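Local coordinates for protein glucosamine-6-phosphate deaminase (Thermotoga maritima, PDB 1J5X) that belongs to the SIS-domain family, alpha/beta proteins built on parallel sheets flanked by helices, with two such sheets in this chain, at residues T16-T21 with M160-S165; E195-S200 with R311-Q316; V216-S221 with Y245-Y250; G261-M266 with G287-E292. All coordinates share one frame; numbering follows the deposited sequence.

Contact 1: T16-T21 with M160-S165; sequences TLKEIT and MTKSFS
K162 reaches across the turn of helix 15-25 that carries E19, and its chain lies over the main chain there. Its first torsion puts CG between the backbone N and the carbonyl carbon (chi1 69°), and from there the extended chain passes E19 O on its way to K18 NZ. CB sits 3.6 Å from E19 O, CG runs on past the same oxygen, and CD is still only 3.7 Å from E19 O, so three methylenes graze one carbonyl. NZ ends 3.9 Å from K18 NZ. The two ammonium groups converge because each forms a salt bridge with OD2 of D22, one turn on from K18, and the carboxylate should offset their charges. T161 is the N-cap residue of helix 162-179, the helix that follows strand 147-150 of the five-stranded parallel sheet in this SIS-type alpha/beta fold, and helix 15-25 packs against that helix's start. The T161 side chain makes no capping bond; instead OG1, 3.5 Å from E19 CB, donates to a water at a short 2.5 Å, and the water in turn donates to E19 OE1 at 3.0 Å. The backbone N-H groups of E156 and A157 hold the E19 carboxylate further, so both its oxygens are tied to the loop just before segment 160-165. On the apolar side T161 CG2 meets I20 CG1 at 3.5 Å, the two side chains crossing at about a right angle, and T16 CG2 stands 4.3 Å from T161 CG2. M237 of helix 222-238 touches T16, I20 and T161 there.

Contact 2: E195-S200 with R311-Q316; sequences EFFDIS and RTVPAQ
F196 and P314 meet with their side chains at about a right angle: the far end of the phenyl ring reaches the pyrrolidine, CZ lying 3.7 Å from P314 CG and CE2 3.8 Å from P314 CD. With CG anti to the backbone N (chi1 179°), the end of the ring comes nearer to segment 311-316 than its CB does. Against V313 the same ring runs past in the opposite direction, with CE2 4.0 Å from V313 CB. F197 has nearly the same first torsion but crosses V313 at about a right angle, its CD2 4.0 Å from V313 CG1, so that V313 is touched by both phenylalanines. One helical turn beyond F196, S200 lends the proline a second neighbour, OG to P314 CG at 3.7 Å. The same hydroxyl stands 4.0 Å above the F196 ring plane, over its centre. Its proton goes to F196 O (2.8 Å), approached 37° out of the carbonyl plane, while S200 N reaches that oxygen from the other face. The buried hydroxyl is thereby satisfied inside its own helix and meets the proline by van der Waals contact alone. I20, T21 and K24 of helix 15-25 touch F197, and I299 and V301 of a loop touch F196. This is apolar helix-helix packing in an alpha/beta fold, joining helix 184-205 to the beginning of helix 313-326, which itself touches the four-stranded parallel sheet through F265.

Contact 3: V216-S221 with Y245-Y250; sequences VFLGMS and YSTLEY
Y245 N donates to F217 O at 3.1 Å, and G219 N donates back to Y245 O at 3.2 Å with an N-H...O angle of 158°. The two bonds straddle L218 and pair it with Y245 in a parallel bridge. Weaker CA-H...O contacts accompany them, the shorter being S246 CA to G219 O at 3.2 Å. Past the bridge the chains are joined through a water, which is hydrogen-bonded to T247 OG1 at 2.6 Å and takes a weak bond from M220 N. T247 OG1 also rests 3.1 Å from G219 CA, against the main chain. Further out the contact is apolar. L218 CD2 touches Y245 CB at 3.8 Å, lying near the plane of the tyrosine ring at its edge, and also meets Y250 CB. V216 approaches the Y250 ring from over one face: CG1 is 4.0 Å from the centroid, 28° off the ring normal, a CH-pi contact, while CG2 leans toward Y250 OH. At the other end the selenomethionine M220 sends an extended chain out so that CE meets L248 CD1 at 3.6 Å. The polar end of Y245 turns elsewhere, OH bonding to E243. L279 and L283 of helix 273-285 pack against L218, T247 and Y250, whereas F217 points the other way, to helix 222-238. Two parallel neighbouring strands, 214-218 and 241-245, joined by helix 222-238 make this a beta-alpha-beta unit of the four-stranded sheet, at the end where segment 245-250 leaves strand 241-245 for a loop.

Contact 4: G261-M266 with G287-E292; sequences GTLVFM and GATVLE
Strands 262-267 and 289-293 are the two parallel arms of a beta-alpha-beta unit whose connection is helix 273-285, and L263 to M266 pair in register with T289 to E292. The connecting helix ends in a Schellman motif at G287, whose positive phi suits glycine. Four backbone bonds join the strands: T289 N to T262 O, V264 N to T289 O, L291 N to V264 O and M266 N to L291 O, the last at 2.8 Å with an N-H...O angle of 171°. On the face of V264, V290, M266 and E292, which looks onto helix 273-285, selenomethionine M266 bends at its last torsion (chi3 -27°), bringing CE to 3.5 Å from V290 CG1. V264 CG2 touches A288 CB at 4.1 Å. The E292 carboxylate turns to K268, R280 and K277 in salt bridges, so charge flanks this apolar patch. On the other face, that of L263, T289, F265 and L291, L263 CD1 meets T289 CG2 at 3.6 Å, and P314 and L318 of helix 313-326 touch F265. There F265 and L291 lie side by side, and L291 CD2 stands over the phenyl ring, 4.0 Å from its centroid and only 3° off the ring normal.

All four contacts are buried; contact 3 has the most partly exposed touching residues (M220, Y245, S246, L248), while contact 2 is made of buried residues throughout. Contacts 3 and 4 belong to one parallel sheet: strands 214-218 and 262-267 are neighbours in it, joined by backbone bonds between V216 and both L263 and F265. Contacts 1 and 2 join helices instead and have no direct hydrogen bond across them; contact 1 mixes a water bridge and charged groups with methyl packing, whereas contact 2 is almost wholly apolar. Q316 of contact 2 packs on T161 and I20 of contact 1. Helix 313-326 also links contact 2 to the sheet, A315 touching F217 and P314 touching F265.

Contact 1: T16-T21 with M160-S165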
# COMPACT_ATOMS: atom_id res chain seq x y z
N THR A 16 -10.36 8.13 11.45
CA THR A 16 -9.92 7.14 10.46
C THR A 16 -10.88 7.17 9.26
O THR A 16 -10.43 7.31 8.09
CB THR A 16 -9.80 5.76 11.13
OG1 THR A 16 -8.81 5.87 12.18
CG2 THR A 16 -9.37 4.69 10.13
N LEU A 17 -12.19 7.08 9.52
CA LEU A 17 -13.14 7.16 8.41
C LEU A 17 -12.93 8.46 7.62
O LEU A 17 -12.98 8.48 6.37
CB LEU A 17 -14.58 7.10 8.95
CG LEU A 17 -15.61 7.17 7.79
CD1 LEU A 17 -15.37 6.01 6.83
CD2 LEU A 17 -17.04 7.04 8.35
N LYS A 18 -12.68 9.58 8.32
CA LYS A 18 -12.46 10.84 7.61
C LYS A 18 -11.25 10.77 6.66
O LYS A 18 -11.30 11.21 5.50
CB LYS A 18 -12.23 12.00 8.58
CG LYS A 18 -11.93 13.35 7.91
CD LYS A 18 -10.47 13.67 7.78
CE LYS A 18 -10.26 15.08 7.20
NZ LYS A 18 -8.85 15.38 6.87
N GLU A 19 -10.16 10.24 7.18
CA GLU A 19 -8.97 10.13 6.37
C GLU A 19 -9.15 9.07 5.24
O GLU A 19 -8.62 9.23 4.16
CB GLU A 19 -7.80 9.84 7.31
CG GLU A 19 -7.61 11.12 8.19
CD GLU A 19 -6.53 11.06 9.27
OE1 GLU A 19 -6.10 9.97 9.64
OE2 GLU A 19 -6.15 12.13 9.75
N ILE A 20 -9.89 8.01 5.45
CA ILE A 20 -10.14 7.06 4.31
C ILE A 20 -10.92 7.86 3.23
O ILE A 20 -10.60 7.87 2.02
CB ILE A 20 -10.99 5.87 4.78
CG1 ILE A 20 -10.20 5.07 5.81
CG2 ILE A 20 -11.41 5.00 3.59
CD1 ILE A 20 -10.98 3.83 6.28
N THR A 21 -11.96 8.55 3.70
CA THR A 21 -12.82 9.33 2.81
C THR A 21 -12.08 10.44 2.07
O THR A 21 -12.49 10.84 0.98
CB THR A 21 -14.03 9.91 3.60
OG1 THR A 21 -14.71 8.80 4.18
CG2 THR A 21 -15.03 10.61 2.64
N MSE A 160 -2.53 3.92 8.92
CA MSE A 160 -2.26 4.66 7.70
C MSE A 160 -3.33 4.33 6.68
O MSE A 160 -3.66 3.16 6.48
CB MSE A 160 -0.87 4.30 7.15
CG MSE A 160 0.19 5.12 7.81
SE MSE A 160 2.01 4.53 7.25
CE MSE A 160 1.59 4.54 5.35
N THR A 161 -3.85 5.37 6.02
CA THR A 161 -4.88 5.17 5.03
C THR A 161 -4.48 5.96 3.80
O THR A 161 -3.74 5.45 2.92
CB THR A 161 -6.34 5.62 5.57
OG1 THR A 161 -6.31 6.97 6.08
CG2 THR A 161 -6.79 4.67 6.68
N LYS A 162 -4.91 7.21 3.74
CA LYS A 162 -4.63 8.08 2.60
C LYS A 162 -3.15 8.35 2.35
O LYS A 162 -2.76 8.57 1.22
CB LYS A 162 -5.34 9.43 2.79
CG LYS A 162 -4.77 10.30 3.90
CD LYS A 162 -5.68 11.55 4.06
CE LYS A 162 -4.99 12.74 4.70
NZ LYS A 162 -5.88 13.96 4.87
N SER A 163 -2.32 8.31 3.39
CA SER A 163 -0.91 8.59 3.19
C SER A 163 -0.26 7.49 2.31
O SER A 163 0.65 7.80 1.54
CB SER A 163 -0.13 8.67 4.53
OG SER A 163 -0.18 7.47 5.24
N PHE A 164 -0.74 6.27 2.43
CA PHE A 164 -0.15 5.19 1.61
C PHE A 164 -0.45 5.53 0.11
O PHE A 164 0.44 5.60 -0.75
CB PHE A 164 -0.80 3.87 2.01
CG PHE A 164 -0.37 2.69 1.16
CD1 PHE A 164 -0.97 2.44 -0.09
CD2 PHE A 164 0.64 1.84 1.61
CE1 PHE A 164 -0.59 1.38 -0.86
CE2 PHE A 164 1.05 0.74 0.82
CZ PHE A 164 0.44 0.52 -0.40
N SER A 165 -1.73 5.77 -0.15
CA SER A 165 -2.16 6.05 -1.53
C SER A 165 -1.52 7.29 -2.07
O SER A 165 -1.06 7.32 -3.23
CB SER A 165 -3.68 6.22 -1.57
OG SER A 165 -4.32 5.02 -1.13
O HOH W 1 -5.89 7.17 8.57

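Contact 2: E195-S200 with R311-Q316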
# COMPACT_ATOMS: atom_id res chain seq x y z
N GLU A 195 -15.99 8.12 -7.55
CA GLU A 195 -16.90 7.06 -7.96
C GLU A 195 -16.36 5.70 -7.49
O GLU A 195 -17.10 4.83 -7.03
CB GLU A 195 -17.06 7.07 -9.50
CG GLU A 195 -17.82 5.86 -10.07
CD GLU A 195 -18.17 6.00 -11.56
OE1 GLU A 195 -17.60 6.89 -12.24
OE2 GLU A 195 -18.99 5.20 -12.05
N PHE A 196 -15.05 5.52 -7.60
CA PHE A 196 -14.43 4.24 -7.19
C PHE A 196 -14.75 3.98 -5.72
O PHE A 196 -15.12 2.86 -5.32
CB PHE A 196 -12.88 4.31 -7.35
CG PHE A 196 -12.17 3.04 -6.93
CD1 PHE A 196 -12.45 1.82 -7.56
CD2 PHE A 196 -11.18 3.06 -5.92
CE1 PHE A 196 -11.75 0.67 -7.20
CE2 PHE A 196 -10.49 1.89 -5.58
CZ PHE A 196 -10.77 0.73 -6.20
N PHE A 197 -14.60 5.03 -4.93
CA PHE A 197 -14.85 4.97 -3.49
C PHE A 197 -16.31 4.62 -3.20
O PHE A 197 -16.62 3.69 -2.45
CB PHE A 197 -14.46 6.30 -2.86
CG PHE A 197 -14.77 6.38 -1.37
CD1 PHE A 197 -16.06 6.70 -0.92
CD2 PHE A 197 -13.79 6.07 -0.42
CE1 PHE A 197 -16.37 6.71 0.47
CE2 PHE A 197 -14.08 6.08 0.95
CZ PHE A 197 -15.36 6.39 1.40
N ASP A 198 -17.23 5.35 -3.85
CA ASP A 198 -18.65 5.10 -3.63
C ASP A 198 -19.07 3.70 -4.06
O ASP A 198 -19.86 3.07 -3.38
CB ASP A 198 -19.52 6.20 -4.33
CG ASP A 198 -19.24 7.61 -3.79
OD1 ASP A 198 -18.76 7.78 -2.64
OD2 ASP A 198 -19.52 8.59 -4.52
N ILE A 199 -18.56 3.20 -5.19
CA ILE A 199 -18.90 1.86 -5.61
C ILE A 199 -18.36 0.87 -4.55
O ILE A 199 -19.02 -0.13 -4.19
CB ILE A 199 -18.27 1.49 -7.02
CG1 ILE A 199 -18.96 2.32 -8.14
CG2 ILE A 199 -18.37 -0.02 -7.27
CD1 ILE A 199 -18.30 2.26 -9.55
N SER A 200 -17.13 1.13 -4.12
CA SER A 200 -16.47 0.24 -3.14
C SER A 200 -17.33 0.18 -1.87
O SER A 200 -17.67 -0.92 -1.40
CB SER A 200 -15.06 0.77 -2.79
OG SER A 200 -14.20 0.65 -3.91
N ARG A 311 -5.85 1.01 -5.15
CA ARG A 311 -6.35 -0.31 -4.82
C ARG A 311 -6.38 -0.82 -3.39
O ARG A 311 -6.85 -1.94 -3.17
CB ARG A 311 -5.75 -1.38 -5.74
CG ARG A 311 -6.38 -1.33 -7.22
CD ARG A 311 -5.49 -2.13 -8.17
NE ARG A 311 -6.11 -2.34 -9.51
CZ ARG A 311 -6.80 -3.42 -9.84
NH1 ARG A 311 -6.98 -4.41 -8.94
NH2 ARG A 311 -7.30 -3.54 -11.10
N THR A 312 -5.86 -0.05 -2.46
CA THR A 312 -6.02 -0.47 -1.04
C THR A 312 -7.33 0.15 -0.46
O THR A 312 -7.76 -0.19 0.63
CB THR A 312 -4.83 -0.08 -0.11
OG1 THR A 312 -4.68 1.33 0.00
CG2 THR A 312 -3.52 -0.70 -0.65
N VAL A 313 -7.97 1.02 -1.21
CA VAL A 313 -9.21 1.64 -0.71
C VAL A 313 -10.29 0.60 -0.36
O VAL A 313 -10.91 0.67 0.72
CB VAL A 313 -9.74 2.66 -1.74
CG1 VAL A 313 -11.16 3.15 -1.36
CG2 VAL A 313 -8.83 3.85 -1.81
N PRO A 314 -10.55 -0.36 -1.23
CA PRO A 314 -11.57 -1.35 -0.88
C PRO A 314 -11.25 -2.04 0.48
O PRO A 314 -12.12 -2.22 1.31
CB PRO A 314 -11.50 -2.33 -2.02
CG PRO A 314 -11.17 -1.43 -3.22
CD PRO A 314 -10.08 -0.55 -2.64
N ALA A 315 -9.98 -2.43 0.68
CA ALA A 315 -9.63 -3.10 1.95
C ALA A 315 -9.71 -2.16 3.16
O ALA A 315 -10.05 -2.60 4.25
CB ALA A 315 -8.18 -3.75 1.83
N GLN A 316 -9.42 -0.87 2.98
CA GLN A 316 -9.55 0.09 4.10
C GLN A 316 -11.04 0.19 4.48
O GLN A 316 -11.38 0.32 5.63
CB GLN A 316 -9.13 1.47 3.69
CG GLN A 316 -7.65 1.67 3.35
CD GLN A 316 -7.40 3.03 2.72
OE1 GLN A 316 -8.00 3.99 3.11
NE2 GLN A 316 -6.50 3.12 1.75

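Contact 3: V216-S221 with Y245-Y250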
# COMPACT_ATOMS: atom_id res chain seq x y z
N VAL A 216 -8.60 -12.83 2.87
CA VAL A 216 -7.45 -13.22 2.03
C VAL A 216 -7.37 -12.16 0.92
O VAL A 216 -8.41 -11.84 0.32
CB VAL A 216 -7.71 -14.60 1.44
CG1 VAL A 216 -6.63 -15.00 0.42
CG2 VAL A 216 -7.81 -15.66 2.58
N PHE A 217 -6.19 -11.59 0.70
CA PHE A 217 -5.97 -10.56 -0.32
C PHE A 217 -5.00 -11.10 -1.36
O PHE A 217 -3.87 -11.46 -1.05
CB PHE A 217 -5.48 -9.31 0.39
CG PHE A 217 -6.51 -8.76 1.35
CD1 PHE A 217 -7.53 -7.97 0.85
CD2 PHE A 217 -6.50 -9.09 2.72
CE1 PHE A 217 -8.55 -7.45 1.68
CE2 PHE A 217 -7.51 -8.59 3.59
CZ PHE A 217 -8.53 -7.77 3.07
N LEU A 218 -5.45 -11.18 -2.62
CA LEU A 218 -4.63 -11.78 -3.67
C LEU A 218 -4.28 -10.78 -4.75
O LEU A 218 -5.15 -10.03 -5.16
CB LEU A 218 -5.41 -12.95 -4.31
CG LEU A 218 -5.89 -14.12 -3.44
CD1 LEU A 218 -6.46 -15.26 -4.38
CD2 LEU A 218 -4.65 -14.69 -2.66
N GLY A 219 -3.03 -10.77 -5.18
CA GLY A 219 -2.66 -9.86 -6.28
C GLY A 219 -1.22 -10.13 -6.67
O GLY A 219 -0.44 -10.62 -5.84
N MSE A 220 -0.85 -9.84 -7.92
CA MSE A 220 0.53 -10.05 -8.35
C MSE A 220 1.34 -8.76 -8.41
O MSE A 220 0.79 -7.69 -8.69
CB MSE A 220 0.58 -10.66 -9.78
CG MSE A 220 -0.06 -12.04 -9.79
SE MSE A 220 0.15 -12.64 -11.71
CE MSE A 220 -0.16 -14.63 -11.47
N SER A 221 2.65 -8.92 -8.21
CA SER A 221 3.61 -7.84 -8.33
C SER A 221 3.18 -6.62 -7.54
O SER A 221 3.01 -6.74 -6.34
CB SER A 221 3.79 -7.49 -9.82
OG SER A 221 4.12 -8.66 -10.53
N TYR A 245 -1.32 -13.11 -0.61
CA TYR A 245 -0.49 -13.97 -1.41
C TYR A 245 -0.49 -13.46 -2.85
O TYR A 245 -1.44 -12.74 -3.25
CB TYR A 245 -1.07 -15.41 -1.48
CG TYR A 245 -1.04 -16.14 -0.17
CD1 TYR A 245 0.12 -16.79 0.26
CD2 TYR A 245 -2.15 -16.12 0.66
CE1 TYR A 245 0.17 -17.44 1.54
CE2 TYR A 245 -2.12 -16.75 1.94
CZ TYR A 245 -0.96 -17.41 2.36
OH TYR A 245 -0.94 -18.12 3.52
N SER A 246 0.52 -13.87 -3.60
CA SER A 246 0.55 -13.57 -5.05
C SER A 246 -0.62 -14.47 -5.55
O SER A 246 -0.77 -15.64 -5.12
CB SER A 246 1.88 -14.03 -5.68
OG SER A 246 1.83 -13.76 -7.08
N THR A 247 -1.40 -13.97 -6.49
CA THR A 247 -2.66 -14.64 -6.86
C THR A 247 -2.74 -16.14 -7.00
O THR A 247 -3.59 -16.79 -6.31
CB THR A 247 -3.26 -13.92 -8.08
OG1 THR A 247 -3.33 -12.51 -7.80
CG2 THR A 247 -4.69 -14.41 -8.36
N LEU A 248 -1.95 -16.68 -7.91
CA LEU A 248 -1.98 -18.12 -8.17
C LEU A 248 -1.28 -18.91 -7.08
O LEU A 248 -1.42 -20.15 -7.04
CB LEU A 248 -1.33 -18.41 -9.54
CG LEU A 248 -2.04 -17.67 -10.67
CD1 LEU A 248 -1.38 -17.95 -11.96
CD2 LEU A 248 -3.54 -18.06 -10.66
N GLU A 249 -0.56 -18.23 -6.17
CA GLU A 249 0.16 -18.97 -5.10
C GLU A 249 -0.84 -19.55 -4.15
O GLU A 249 -0.52 -20.51 -3.45
CB GLU A 249 1.05 -18.03 -4.27
CG GLU A 249 2.32 -17.67 -5.05
CD GLU A 249 3.26 -18.88 -5.20
OE1 GLU A 249 3.90 -19.32 -4.20
OE2 GLU A 249 3.36 -19.42 -6.30
N TYR A 250 -2.03 -18.95 -4.12
CA TYR A 250 -3.04 -19.36 -3.16
C TYR A 250 -3.43 -20.84 -3.29
O TYR A 250 -3.82 -21.45 -2.29
CB TYR A 250 -4.27 -18.43 -3.25
CG TYR A 250 -5.16 -18.57 -2.01
CD1 TYR A 250 -4.68 -18.21 -0.74
CD2 TYR A 250 -6.46 -19.09 -2.11
CE1 TYR A 250 -5.44 -18.36 0.38
CE2 TYR A 250 -7.25 -19.26 -0.98
CZ TYR A 250 -6.74 -18.89 0.27
OH TYR A 250 -7.48 -19.02 1.41
O HOH W 2 -3.35 -10.60 -9.53

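Contact 4: G261-M266 with G287-E292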
# COMPACT_ATOMS: atom_id res chain seq x y z
N GLY A 261 -16.99 -18.39 5.43
CA GLY A 261 -16.42 -17.46 6.38
C GLY A 261 -15.16 -16.83 5.80
O GLY A 261 -14.71 -15.80 6.26
N THR A 262 -14.58 -17.46 4.79
CA THR A 262 -13.39 -16.88 4.16
C THR A 262 -13.86 -15.87 3.12
O THR A 262 -14.74 -16.18 2.32
CB THR A 262 -12.57 -17.93 3.44
OG1 THR A 262 -12.08 -18.89 4.39
CG2 THR A 262 -11.38 -17.27 2.73
N LEU A 263 -13.29 -14.68 3.15
CA LEU A 263 -13.61 -13.60 2.20
C LEU A 263 -12.32 -13.30 1.42
O LEU A 263 -11.30 -13.00 2.03
CB LEU A 263 -14.04 -12.33 2.95
CG LEU A 263 -14.31 -11.03 2.14
CD1 LEU A 263 -15.42 -11.29 1.13
CD2 LEU A 263 -14.69 -9.89 3.04
N VAL A 264 -12.38 -13.37 0.08
CA VAL A 264 -11.20 -13.14 -0.75
C VAL A 264 -11.36 -11.85 -1.57
O VAL A 264 -12.40 -11.66 -2.19
CB VAL A 264 -11.00 -14.32 -1.74
CG1 VAL A 264 -9.71 -14.09 -2.60
CG2 VAL A 264 -10.93 -15.64 -0.97
N PHE A 265 -10.36 -10.95 -1.56
CA PHE A 265 -10.42 -9.75 -2.40
C PHE A 265 -9.29 -10.01 -3.37
O PHE A 265 -8.13 -10.15 -2.97
CB PHE A 265 -10.11 -8.49 -1.64
CG PHE A 265 -11.32 -7.78 -1.10
CD1 PHE A 265 -12.43 -8.52 -0.65
CD2 PHE A 265 -11.32 -6.41 -0.93
CE1 PHE A 265 -13.54 -7.84 -0.04
CE2 PHE A 265 -12.44 -5.74 -0.31
CZ PHE A 265 -13.53 -6.50 0.11
N MSE A 266 -9.65 -10.13 -4.64
CA MSE A 266 -8.71 -10.44 -5.67
C MSE A 266 -8.47 -9.22 -6.56
O MSE A 266 -9.43 -8.65 -7.13
CB MSE A 266 -9.28 -11.60 -6.50
CG MSE A 266 -8.31 -12.08 -7.59
SE MSE A 266 -9.06 -13.61 -8.59
CE MSE A 266 -10.21 -14.33 -7.24
N GLY A 287 -16.35 -22.75 -0.54
CA GLY A 287 -17.00 -22.01 0.51
C GLY A 287 -16.67 -20.54 0.66
O GLY A 287 -17.30 -19.82 1.41
N ALA A 288 -15.68 -20.07 -0.06
CA ALA A 288 -15.33 -18.66 0.09
C ALA A 288 -16.28 -17.69 -0.62
O ALA A 288 -16.96 -18.06 -1.55
CB ALA A 288 -13.91 -18.41 -0.51
N THR A 289 -16.29 -16.47 -0.15
CA THR A 289 -17.01 -15.38 -0.79
C THR A 289 -15.84 -14.68 -1.54
O THR A 289 -14.83 -14.35 -0.93
CB THR A 289 -17.54 -14.40 0.24
OG1 THR A 289 -18.55 -15.04 1.03
CG2 THR A 289 -18.08 -13.20 -0.43
N VAL A 290 -15.98 -14.46 -2.84
CA VAL A 290 -14.89 -13.80 -3.59
C VAL A 290 -15.36 -12.53 -4.21
O VAL A 290 -16.48 -12.48 -4.79
CB VAL A 290 -14.39 -14.69 -4.69
CG1 VAL A 290 -13.24 -13.95 -5.46
CG2 VAL A 290 -13.97 -16.06 -4.11
N LEU A 291 -14.55 -11.49 -4.04
CA LEU A 291 -14.82 -10.17 -4.58
C LEU A 291 -13.63 -9.78 -5.49
O LEU A 291 -12.45 -9.89 -5.09
CB LEU A 291 -14.97 -9.18 -3.45
CG LEU A 291 -15.47 -7.79 -3.79
CD1 LEU A 291 -16.32 -7.23 -2.62
CD2 LEU A 291 -14.25 -6.90 -4.04
N GLU A 292 -13.93 -9.38 -6.73
CA GLU A 292 -12.84 -8.94 -7.61
C GLU A 292 -12.77 -7.44 -7.72
O GLU A 292 -13.79 -6.75 -7.92
CB GLU A 292 -13.01 -9.51 -9.02
CG GLU A 292 -12.76 -10.98 -9.16
CD GLU A 292 -13.27 -11.51 -10.51
OE1 GLU A 292 -14.46 -11.89 -10.60
OE2 GLU A 292 -12.48 -11.57 -11.47